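Local coordinates for sulfur oxidation protein SOXB (Thermus thermophilus, PDB 2WDD) that hydrolyses a sulfur-sulfur bond of cysteine S-thiosulfonate, probably at its two-manganese centre, as a step of the Sox sulfur oxidation pathway, at residues E522-I526 against Y527-A531; S379-D382 against Q383-G386; L530-Y533 against L534-V537. All coordinates share one frame; numbering follows the deposited sequence.

In the fold
Contacts 1 and 3 follow each other along helix 526-537 and share L530 and A531, their centres about 11 Å apart, while contact 2 forms the start of helix 380-392, which packs against them. The centre of contact 2 lies about 15 Å from that of contact 1 and about 14 Å from that of contact 3. L530 joins all three: its CD1 lies 3.9 Å from W381 CZ2 and its CD2 3.9 Å from V385 CG2. A salt bridge from R524 to E532 ties contact 1 to contact 3. All three lie away from the manganese ions, but the side chain of Y527 in contact 1 comes within about 4 Å of a bound tertiary-butyl alcohol.

Contact 1 of 3, residues E522-I526 against Y527-A531; sequences EPRPI and YEVLA
P525 lays its CB over one face of the Y527 ring, 3.8 Å from the centroid and 24° off the ring normal, a CH-pi contact displaced toward the rim at CE1. The tyrosine reaches back to the proline because its CG sits between the backbone N and the carbonyl carbon (chi1 44°). Y422 meets the same ring edge-to-face. I526 adds a looser apolar contact, its CG1 4.2 Å from L530 CD1, and also packs on V389 of helix 380-392 and L432 of strand 431-438. These residues form a strand-to-helix junction: R524 and P525 run antiparallel to strand 431-438, and P525 occupies the N-cap position of helix 526-537. From P525 O, weak hydrogen bonds run to E528 N at 3.0 Å and V529 N at 3.5 Å; a stronger bond joins L530 N to I526 O, 3.0 Å. Farther out, the extended chain of R524 crosses V529 at about a right angle, and V529 CG2 covers one face of the guanidinium, 3.5 Å from R524 NE. The extended chain of E528 brings its carboxylate alongside the proline ring, with OE1 3.5 Å from P525 CD. The R524 guanidinium and E528 carboxylate planes stand 69° apart, their charged atoms beyond salt-bridge distance; a water accepts from R524 NH1 and donates to E528 OE1, both at 2.8 Å. R524 NH1 also forms a salt bridge with E532, and NE bonds to Y393 OH.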
ATOM      1  N   GLU A 522      28.329  10.623  -4.699  1.00 16.17           N
ATOM      2  CA  GLU A 522      28.168   9.793  -3.518  0.50 15.64           C
ATOM      3  C   GLU A 522      26.679   9.667  -3.201  1.00 18.19           C
ATOM      4  O   GLU A 522      26.021  10.651  -2.870  1.00 17.68           O
ATOM      5  CB  GLU A 522      28.943  10.390  -2.341  0.50 17.08           C
ATOM      6  CG  GLU A 522      30.435  10.542  -2.639  0.50 22.18           C
ATOM      7  CD  GLU A 522      31.176  11.382  -1.615  0.50 31.00           C
ATOM      8  OE1 GLU A 522      30.812  11.333  -0.422  0.50 19.15           O
ATOM      9  OE2 GLU A 522      32.154  12.063  -1.999  0.50 25.10           O
ATOM     10  N   PRO A 523      26.131   8.450  -3.330  1.00 14.44           N
ATOM     11  CA  PRO A 523      24.692   8.291  -3.063  1.00 14.47           C
ATOM     12  C   PRO A 523      24.297   8.797  -1.681  1.00 18.70           C
ATOM     13  O   PRO A 523      24.988   8.551  -0.690  1.00 19.71           O
ATOM     14  CB  PRO A 523      24.481   6.774  -3.160  1.00 15.95           C
ATOM     15  CG  PRO A 523      25.593   6.294  -4.060  1.00 19.93           C
ATOM     16  CD  PRO A 523      26.764   7.183  -3.746  1.00 15.58           C
ATOM     17  N   ARG A 524      23.187   9.520  -1.617  1.00 14.97           N
ATOM     18  CA  ARG A 524      22.685  10.032  -0.350  1.00 14.27           C
ATOM     19  C   ARG A 524      21.163   9.926  -0.357  1.00 15.00           C
ATOM     20  O   ARG A 524      20.549   9.802  -1.415  1.00 14.40           O
ATOM     21  CB  ARG A 524      23.135  11.464  -0.119  1.00 16.38           C
ATOM     22  CG  ARG A 524      22.618  12.450  -1.137  1.00 20.18           C
ATOM     23  CD  ARG A 524      22.807  13.861  -0.613  1.00 23.39           C
ATOM     24  NE  ARG A 524      22.527  14.867  -1.627  1.00 20.08           N
ATOM     25  CZ  ARG A 524      22.242  16.136  -1.354  1.00 22.62           C
ATOM     26  NH1 ARG A 524      22.209  16.556  -0.099  1.00 19.75           N
ATOM     27  NH2 ARG A 524      22.012  16.988  -2.340  1.00 15.95           N
ATOM     28  N   PRO A 525      20.543   9.977   0.824  1.00 11.74           N
ATOM     29  CA  PRO A 525      19.084   9.777   0.875  1.00 11.14           C
ATOM     30  C   PRO A 525      18.280  10.742   0.025  1.00 13.79           C
ATOM     31  O   PRO A 525      18.504  11.944   0.047  1.00 13.45           O
ATOM     32  CB  PRO A 525      18.749   9.985   2.347  1.00 12.38           C
ATOM     33  CG  PRO A 525      20.046   9.725   3.073  1.00 17.24           C
ATOM     34  CD  PRO A 525      21.111  10.228   2.161  1.00 13.47           C
ATOM     35  N   ILE A 526      17.296  10.211  -0.687  1.00 10.36           N
ATOM     36  CA  ILE A 526      16.463  11.057  -1.520  1.00  9.73           C
ATOM     37  C   ILE A 526      15.826  12.190  -0.719  1.00 11.59           C
ATOM     38  O   ILE A 526      15.686  13.299  -1.234  1.00 12.05           O
ATOM     39  CB  ILE A 526      15.399  10.234  -2.250  1.00 11.87           C
ATOM     40  CG1 ILE A 526      14.606  11.122  -3.216  1.00 11.61           C
ATOM     41  CG2 ILE A 526      14.501   9.529  -1.232  1.00 11.02           C
ATOM     42  CD1 ILE A 526      15.451  11.791  -4.290  1.00 12.20           C
ATOM     43  N   TYR A 527      15.372  11.905   0.502  1.00  9.17           N
ATOM     44  CA  TYR A 527      14.718  12.938   1.310  1.00  8.75           C
ATOM     45  C   TYR A 527      15.617  14.122   1.653  1.00 12.94           C
ATOM     46  O   TYR A 527      15.125  15.237   1.828  1.00 12.34           O
ATOM     47  CB  TYR A 527      13.976  12.384   2.528  1.00 10.46           C
ATOM     48  CG  TYR A 527      14.725  11.335   3.306  1.00 11.14           C
ATOM     49  CD1 TYR A 527      15.802  11.673   4.127  1.00 13.32           C
ATOM     50  CD2 TYR A 527      14.295  10.013   3.314  1.00 12.14           C
ATOM     51  CE1 TYR A 527      16.461  10.705   4.875  1.00 13.65           C
ATOM     52  CE2 TYR A 527      14.939   9.052   4.065  1.00 12.52           C
ATOM     53  CZ  TYR A 527      16.014   9.402   4.855  1.00 14.12           C
ATOM     54  OH  TYR A 527      16.664   8.416   5.573  1.00 13.92           O
ATOM     55  N   GLU A 528      16.931  13.886   1.716  1.00 11.07           N
ATOM     56  CA  GLU A 528      17.863  14.983   1.968  1.00 11.43           C
ATOM     57  C   GLU A 528      17.861  15.898   0.748  1.00 13.66           C
ATOM     58  O   GLU A 528      17.906  17.128   0.879  1.00 13.99           O
ATOM     59  CB  GLU A 528      19.276  14.468   2.243  1.00 12.55           C
ATOM     60  CG  GLU A 528      19.404  13.785   3.598  1.00 21.23           C
ATOM     61  CD  GLU A 528      20.817  13.298   3.902  1.00 49.55           C
ATOM     62  OE1 GLU A 528      21.740  13.557   3.096  1.00 39.55           O
ATOM     63  OE2 GLU A 528      21.001  12.654   4.959  1.00 46.41           O
ATOM     64  N   VAL A 529      17.801  15.304  -0.443  1.00 10.18           N
ATOM     65  CA  VAL A 529      17.785  16.084  -1.669  1.00  9.47           C
ATOM     66  C   VAL A 529      16.493  16.893  -1.718  1.00 13.28           C
ATOM     67  O   VAL A 529      16.493  18.084  -2.033  1.00 12.83           O
ATOM     68  CB  VAL A 529      17.924  15.153  -2.905  1.00 12.82           C
ATOM     69  CG1 VAL A 529      17.810  15.935  -4.201  1.00 12.97           C
ATOM     70  CG2 VAL A 529      19.241  14.376  -2.853  1.00 13.12           C
ATOM     71  N   LEU A 530      15.381  16.239  -1.386  1.00  9.81           N
ATOM     72  CA  LEU A 530      14.099  16.919  -1.399  1.00  9.73           C
ATOM     73  C   LEU A 530      14.039  18.082  -0.430  1.00 12.59           C
ATOM     74  O   LEU A 530      13.552  19.155  -0.779  1.00 13.00           O
ATOM     75  CB  LEU A 530      12.972  15.942  -1.088  1.00  9.68           C
ATOM     76  CG  LEU A 530      12.789  14.895  -2.184  1.00 13.17           C
ATOM     77  CD1 LEU A 530      11.774  13.873  -1.738  1.00 12.21           C
ATOM     78  CD2 LEU A 530      12.352  15.562  -3.495  1.00 18.32           C
ATOM     79  N   ALA A 531      14.528  17.869   0.789  1.00 11.22           N
ATOM     80  CA  ALA A 531      14.509  18.925   1.792  1.00 11.77           C
ATOM     81  C   ALA A 531      15.374  20.103   1.332  1.00 14.74           C
ATOM     82  O   ALA A 531      14.973  21.246   1.481  1.00 14.59           O
ATOM     83  CB  ALA A 531      14.948  18.411   3.157  1.00 13.01           C
TER
HETATM   84  O   HOH W   1      23.397  15.644   2.297  1.00 28.16           O

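Contact 2 of 3, residues S379-D382 against Q383-G386; sequences STWD and QLVG
W381 reaches along the helix to meet V385 one turn on and L384 beside it. From CB its CG extends opposite the backbone N (chi1 166°), which brings the indole alongside the side chains of the following turn. At the pyrrole end NE1 and CE2 both approach V385 CG2, the latter at 3.5 Å; that methyl sits 3.2 Å above the ring plane, offset toward the rim, and also meets CZ2. On the six-membered ring CZ3 comes to 4.1 Å from L384 CD2, a contact that is doubtful because the leucine was modelled in two conformers. Y424 stacks on the indole from outside this turn, and L530 of helix 526-537 packs on both W381 and V385. Underneath, the backbone bonds are regular, with V385 N to W381 O at 3.0 Å. S379 is the N-cap of helix 380-392: its OG accepts from D382 N at 2.9 Å and donates to D382 OD2 at 2.7 Å, meeting that oxygen from above the carboxylate plane. OD2 also pairs with R468 and OD1 with K373. With two cationic partners, a hydroxyl donor and the helix N-terminus nearby, the buried carboxylate of D382 probably stays ionised.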
ATOM      1  N   SER A 379       2.215  10.884 -11.439  1.00  8.14           N
ATOM      2  CA  SER A 379       1.667  11.601 -10.294  1.00  7.99           C
ATOM      3  C   SER A 379       2.334  12.971 -10.128  1.00 10.79           C
ATOM      4  O   SER A 379       3.468  13.179 -10.550  1.00  9.90           O
ATOM      5  CB  SER A 379       1.801  10.788  -9.006  1.00  8.78           C
ATOM      6  OG  SER A 379       3.103  10.951  -8.449  1.00  9.06           O
ATOM      7  N   THR A 380       1.644  13.906  -9.486  1.00  9.33           N
ATOM      8  CA  THR A 380       2.258  15.224  -9.283  1.00  8.83           C
ATOM      9  C   THR A 380       3.357  15.167  -8.233  1.00 10.86           C
ATOM     10  O   THR A 380       4.346  15.908  -8.337  1.00  9.33           O
ATOM     11  CB  THR A 380       1.222  16.291  -8.936  1.00 11.39           C
ATOM     12  OG1 THR A 380       0.412  15.804  -7.860  1.00  9.84           O
ATOM     13  CG2 THR A 380       0.360  16.614 -10.156  1.00 12.84           C
ATOM     14  N   TRP A 381       3.215  14.293  -7.235  1.00  9.21           N
ATOM     15  CA  TRP A 381       4.282  14.149  -6.247  1.00  9.06           C
ATOM     16  C   TRP A 381       5.550  13.650  -6.945  1.00 10.43           C
ATOM     17  O   TRP A 381       6.632  14.188  -6.724  1.00  9.78           O
ATOM     18  CB  TRP A 381       3.911  13.171  -5.120  1.00  7.62           C
ATOM     19  CG  TRP A 381       5.139  12.786  -4.311  1.00  7.95           C
ATOM     20  CD1 TRP A 381       5.849  11.620  -4.404  1.00 10.12           C
ATOM     21  CD2 TRP A 381       5.902  13.649  -3.447  1.00  8.38           C
ATOM     22  NE1 TRP A 381       6.968  11.681  -3.599  1.00  9.95           N
ATOM     23  CE2 TRP A 381       7.017  12.912  -2.999  1.00 11.23           C
ATOM     24  CE3 TRP A 381       5.710  14.954  -2.960  1.00  9.72           C
ATOM     25  CZ2 TRP A 381       7.957  13.443  -2.105  1.00 10.69           C
ATOM     26  CZ3 TRP A 381       6.648  15.481  -2.078  1.00 10.81           C
ATOM     27  CH2 TRP A 381       7.756  14.729  -1.665  1.00 11.46           C
ATOM     28  N   ASP A 382       5.431  12.624  -7.788  1.00  8.08           N
ATOM     29  CA  ASP A 382       6.625  12.086  -8.432  1.00  7.64           C
ATOM     30  C   ASP A 382       7.245  13.085  -9.396  1.00 10.88           C
ATOM     31  O   ASP A 382       8.471  13.115  -9.579  1.00 10.92           O
ATOM     32  CB  ASP A 382       6.352  10.742  -9.099  1.00  8.35           C
ATOM     33  CG  ASP A 382       6.039   9.654  -8.095  1.00  9.51           C
ATOM     34  OD1 ASP A 382       6.829   9.462  -7.144  1.00 11.37           O
ATOM     35  OD2 ASP A 382       4.948   9.058  -8.190  1.00 10.08           O
ATOM     36  N   GLN A 383       6.414  13.932  -9.998  1.00  8.44           N
ATOM     37  CA  GLN A 383       6.966  14.962 -10.857  1.00  9.43           C
ATOM     38  C   GLN A 383       7.766  15.945 -10.003  1.00 11.43           C
ATOM     39  O   GLN A 383       8.855  16.369 -10.398  1.00 11.45           O
ATOM     40  CB  GLN A 383       5.907  15.677 -11.694  1.00 11.51           C
ATOM     41  CG  GLN A 383       6.540  16.821 -12.468  1.00 13.07           C
ATOM     42  CD  GLN A 383       5.640  17.452 -13.489  1.00 23.87           C
ATOM     43  OE1 GLN A 383       4.759  16.805 -14.042  1.00 17.01           O
ATOM     44  NE2 GLN A 383       5.898  18.725 -13.794  1.00 18.33           N
ATOM     45  N   LEU A 384       7.246  16.295  -8.830  1.00  9.08           N
ATOM     46  CA  LEU A 384       7.960  17.205  -7.938  0.50  8.73           C
ATOM     47  C   LEU A 384       9.342  16.635  -7.609  1.00 12.16           C
ATOM     48  O   LEU A 384      10.349  17.349  -7.651  1.00 11.67           O
ATOM     49  CB  LEU A 384       7.154  17.425  -6.655  0.50  8.30           C
ATOM     50  CG  LEU A 384       7.752  18.346  -5.591  0.50 11.59           C
ATOM     51  CD1 LEU A 384       6.661  18.802  -4.630  0.50 11.07           C
ATOM     52  CD2 LEU A 384       8.861  17.630  -4.837  0.50 12.35           C
ATOM     53  N   VAL A 385       9.396  15.342  -7.287  1.00  9.32           N
ATOM     54  CA  VAL A 385      10.676  14.716  -6.972  1.00  9.11           C
ATOM     55  C   VAL A 385      11.611  14.817  -8.185  1.00 11.96           C
ATOM     56  O   VAL A 385      12.794  15.137  -8.049  1.00 12.28           O
ATOM     57  CB  VAL A 385      10.490  13.261  -6.514  1.00 11.06           C
ATOM     58  CG1 VAL A 385      11.855  12.556  -6.377  1.00 10.49           C
ATOM     59  CG2 VAL A 385       9.718  13.210  -5.201  1.00 10.55           C
ATOM     60  N   GLY A 386      11.078  14.588  -9.383  1.00  9.35           N
ATOM     61  CA  GLY A 386      11.870  14.686 -10.590  1.00  9.76           C
ATOM     62  C   GLY A 386      12.439  16.082 -10.758  1.00 13.08           C
ATOM     63  O   GLY A 386      13.612  16.232 -11.102  1.00 12.31           O
TER

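Contact 3 of 3, residues L530-Y533 against L534-V537; sequences LAEY and LRSV
Y533 and V537 meet one turn apart on the closing turns of helix 526-537, an i to i+4 pairing in which V537 CG2 lies over one face of the tyrosine ring. This CH-pi contact measures 4.1 Å from CG2 to the ring centroid, 16° off the normal, while V537 CG1 comes to 3.5 Å from Y533 CE1; V537 was modelled in two conformers, so both contacts are tentative. With its CG anti to the backbone N (chi1 173°), the ring swings toward the helix C-terminus, and it also touches A388 and A391 of helix 380-392. Replacing Y533 by alanine would probably open a gap beside A388 and A391 and take away the face that V537 CG2 meets. On another side of the helix the R535 guanidinium turns one face to A531 CB, which stands 3.6 Å from its plane, over the centre. The aliphatic part of the extended arginine chain passes close to A531 O on its way there. The same oxygen accepts from R535 N at 2.9 Å, whereas S536 N to E532 O is a weak bond. L534 crosses Y533 at a slant, its CD2 4.0 Å from Y533 CD2.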
ATOM      1  N   LEU A 530      15.381  16.239  -1.386  1.00  9.81           N
ATOM      2  CA  LEU A 530      14.099  16.919  -1.399  1.00  9.73           C
ATOM      3  C   LEU A 530      14.039  18.082  -0.430  1.00 12.59           C
ATOM      4  O   LEU A 530      13.552  19.155  -0.779  1.00 13.00           O
ATOM      5  CB  LEU A 530      12.972  15.942  -1.088  1.00  9.68           C
ATOM      6  CG  LEU A 530      12.789  14.895  -2.184  1.00 13.17           C
ATOM      7  CD1 LEU A 530      11.774  13.873  -1.738  1.00 12.21           C
ATOM      8  CD2 LEU A 530      12.352  15.562  -3.495  1.00 18.32           C
ATOM      9  N   ALA A 531      14.528  17.869   0.789  1.00 11.22           N
ATOM     10  CA  ALA A 531      14.509  18.925   1.792  1.00 11.77           C
ATOM     11  C   ALA A 531      15.374  20.103   1.332  1.00 14.74           C
ATOM     12  O   ALA A 531      14.973  21.246   1.481  1.00 14.59           O
ATOM     13  CB  ALA A 531      14.948  18.411   3.157  1.00 13.01           C
ATOM     14  N   GLU A 532      16.528  19.814   0.734  1.00 13.26           N
ATOM     15  CA  GLU A 532      17.409  20.866   0.229  0.50 13.39           C
ATOM     16  C   GLU A 532      16.691  21.724  -0.809  1.00 17.28           C
ATOM     17  O   GLU A 532      16.757  22.957  -0.780  1.00 17.67           O
ATOM     18  CB  GLU A 532      18.657  20.245  -0.401  0.50 14.76           C
ATOM     19  CG  GLU A 532      19.815  20.088   0.558  0.50 22.89           C
ATOM     20  CD  GLU A 532      21.030  19.460  -0.092  0.50 29.18           C
ATOM     21  OE1 GLU A 532      21.129  19.481  -1.335  0.50 22.84           O
ATOM     22  OE2 GLU A 532      21.881  18.934   0.645  0.50 22.36           O
ATOM     23  N   TYR A 533      16.007  21.068  -1.739  1.00 13.35           N
ATOM     24  CA  TYR A 533      15.284  21.761  -2.790  1.00 12.42           C
ATOM     25  C   TYR A 533      14.132  22.580  -2.211  1.00 15.14           C
ATOM     26  O   TYR A 533      13.998  23.768  -2.493  1.00 15.32           O
ATOM     27  CB  TYR A 533      14.727  20.745  -3.783  1.00 13.30           C
ATOM     28  CG  TYR A 533      13.816  21.341  -4.833  1.00 12.23           C
ATOM     29  CD1 TYR A 533      14.313  22.182  -5.817  1.00 12.35           C
ATOM     30  CD2 TYR A 533      12.452  21.072  -4.825  1.00 13.00           C
ATOM     31  CE1 TYR A 533      13.477  22.705  -6.806  1.00 13.63           C
ATOM     32  CE2 TYR A 533      11.615  21.592  -5.800  1.00 13.84           C
ATOM     33  CZ  TYR A 533      12.126  22.416  -6.776  1.00 17.83           C
ATOM     34  OH  TYR A 533      11.283  22.927  -7.742  1.00 17.80           O
ATOM     35  N   LEU A 534      13.283  21.930  -1.421  1.00 12.83           N
ATOM     36  CA  LEU A 534      12.117  22.595  -0.850  1.00 12.38           C
ATOM     37  C   LEU A 534      12.453  23.806   0.019  1.00 15.70           C
ATOM     38  O   LEU A 534      11.802  24.849  -0.100  1.00 15.81           O
ATOM     39  CB  LEU A 534      11.254  21.600  -0.065  1.00 11.77           C
ATOM     40  CG  LEU A 534      10.633  20.477  -0.904  1.00 14.46           C
ATOM     41  CD1 LEU A 534       9.926  19.474   0.013  1.00 14.36           C
ATOM     42  CD2 LEU A 534       9.650  21.041  -1.925  1.00 14.66           C
ATOM     43  N   ARG A 535      13.443  23.665   0.902  1.00 14.93           N
ATOM     44  CA  ARG A 535      13.844  24.780   1.772  1.00 15.53           C
ATOM     45  C   ARG A 535      14.215  25.972   0.901  1.00 17.56           C
ATOM     46  O   ARG A 535      13.836  27.099   1.188  1.00 17.86           O
ATOM     47  CB  ARG A 535      15.078  24.417   2.609  1.00 18.84           C
ATOM     48  CG  ARG A 535      14.908  23.282   3.593  1.00 28.23           C
ATOM     49  CD  ARG A 535      16.271  22.903   4.187  1.00 30.63           C
ATOM     50  NE  ARG A 535      16.159  21.867   5.209  1.00 29.59           N
ATOM     51  CZ  ARG A 535      16.903  20.769   5.249  1.00 38.81           C
ATOM     52  NH1 ARG A 535      17.831  20.563   4.325  1.00 25.81           N
ATOM     53  NH2 ARG A 535      16.725  19.878   6.215  1.00 27.38           N
ATOM     54  N   SER A 536      14.965  25.706  -0.159  1.00 13.66           N
ATOM     55  CA  SER A 536      15.407  26.753  -1.056  1.00 14.03           C
ATOM     56  C   SER A 536      14.272  27.445  -1.816  1.00 17.86           C
ATOM     57  O   SER A 536      14.156  28.679  -1.803  1.00 17.79           O
ATOM     58  CB  SER A 536      16.425  26.202  -2.054  1.00 17.38           C
ATOM     59  OG  SER A 536      16.817  27.210  -2.984  1.00 25.91           O
ATOM     60  N   VAL A 537      13.441  26.660  -2.499  1.00 13.26           N
ATOM     61  CA  VAL A 537      12.371  27.231  -3.315  0.50 12.52           C
ATOM     62  C   VAL A 537      11.197  27.858  -2.564  1.00 16.06           C
ATOM     63  O   VAL A 537      10.544  28.760  -3.083  1.00 16.24           O
ATOM     64  CB  VAL A 537      11.916  26.281  -4.427  0.50 15.09           C
ATOM     65  CG1 VAL A 537      13.098  25.875  -5.284  0.50 14.34           C
ATOM     66  CG2 VAL A 537      11.234  25.061  -3.833  0.50 14.42           C
TER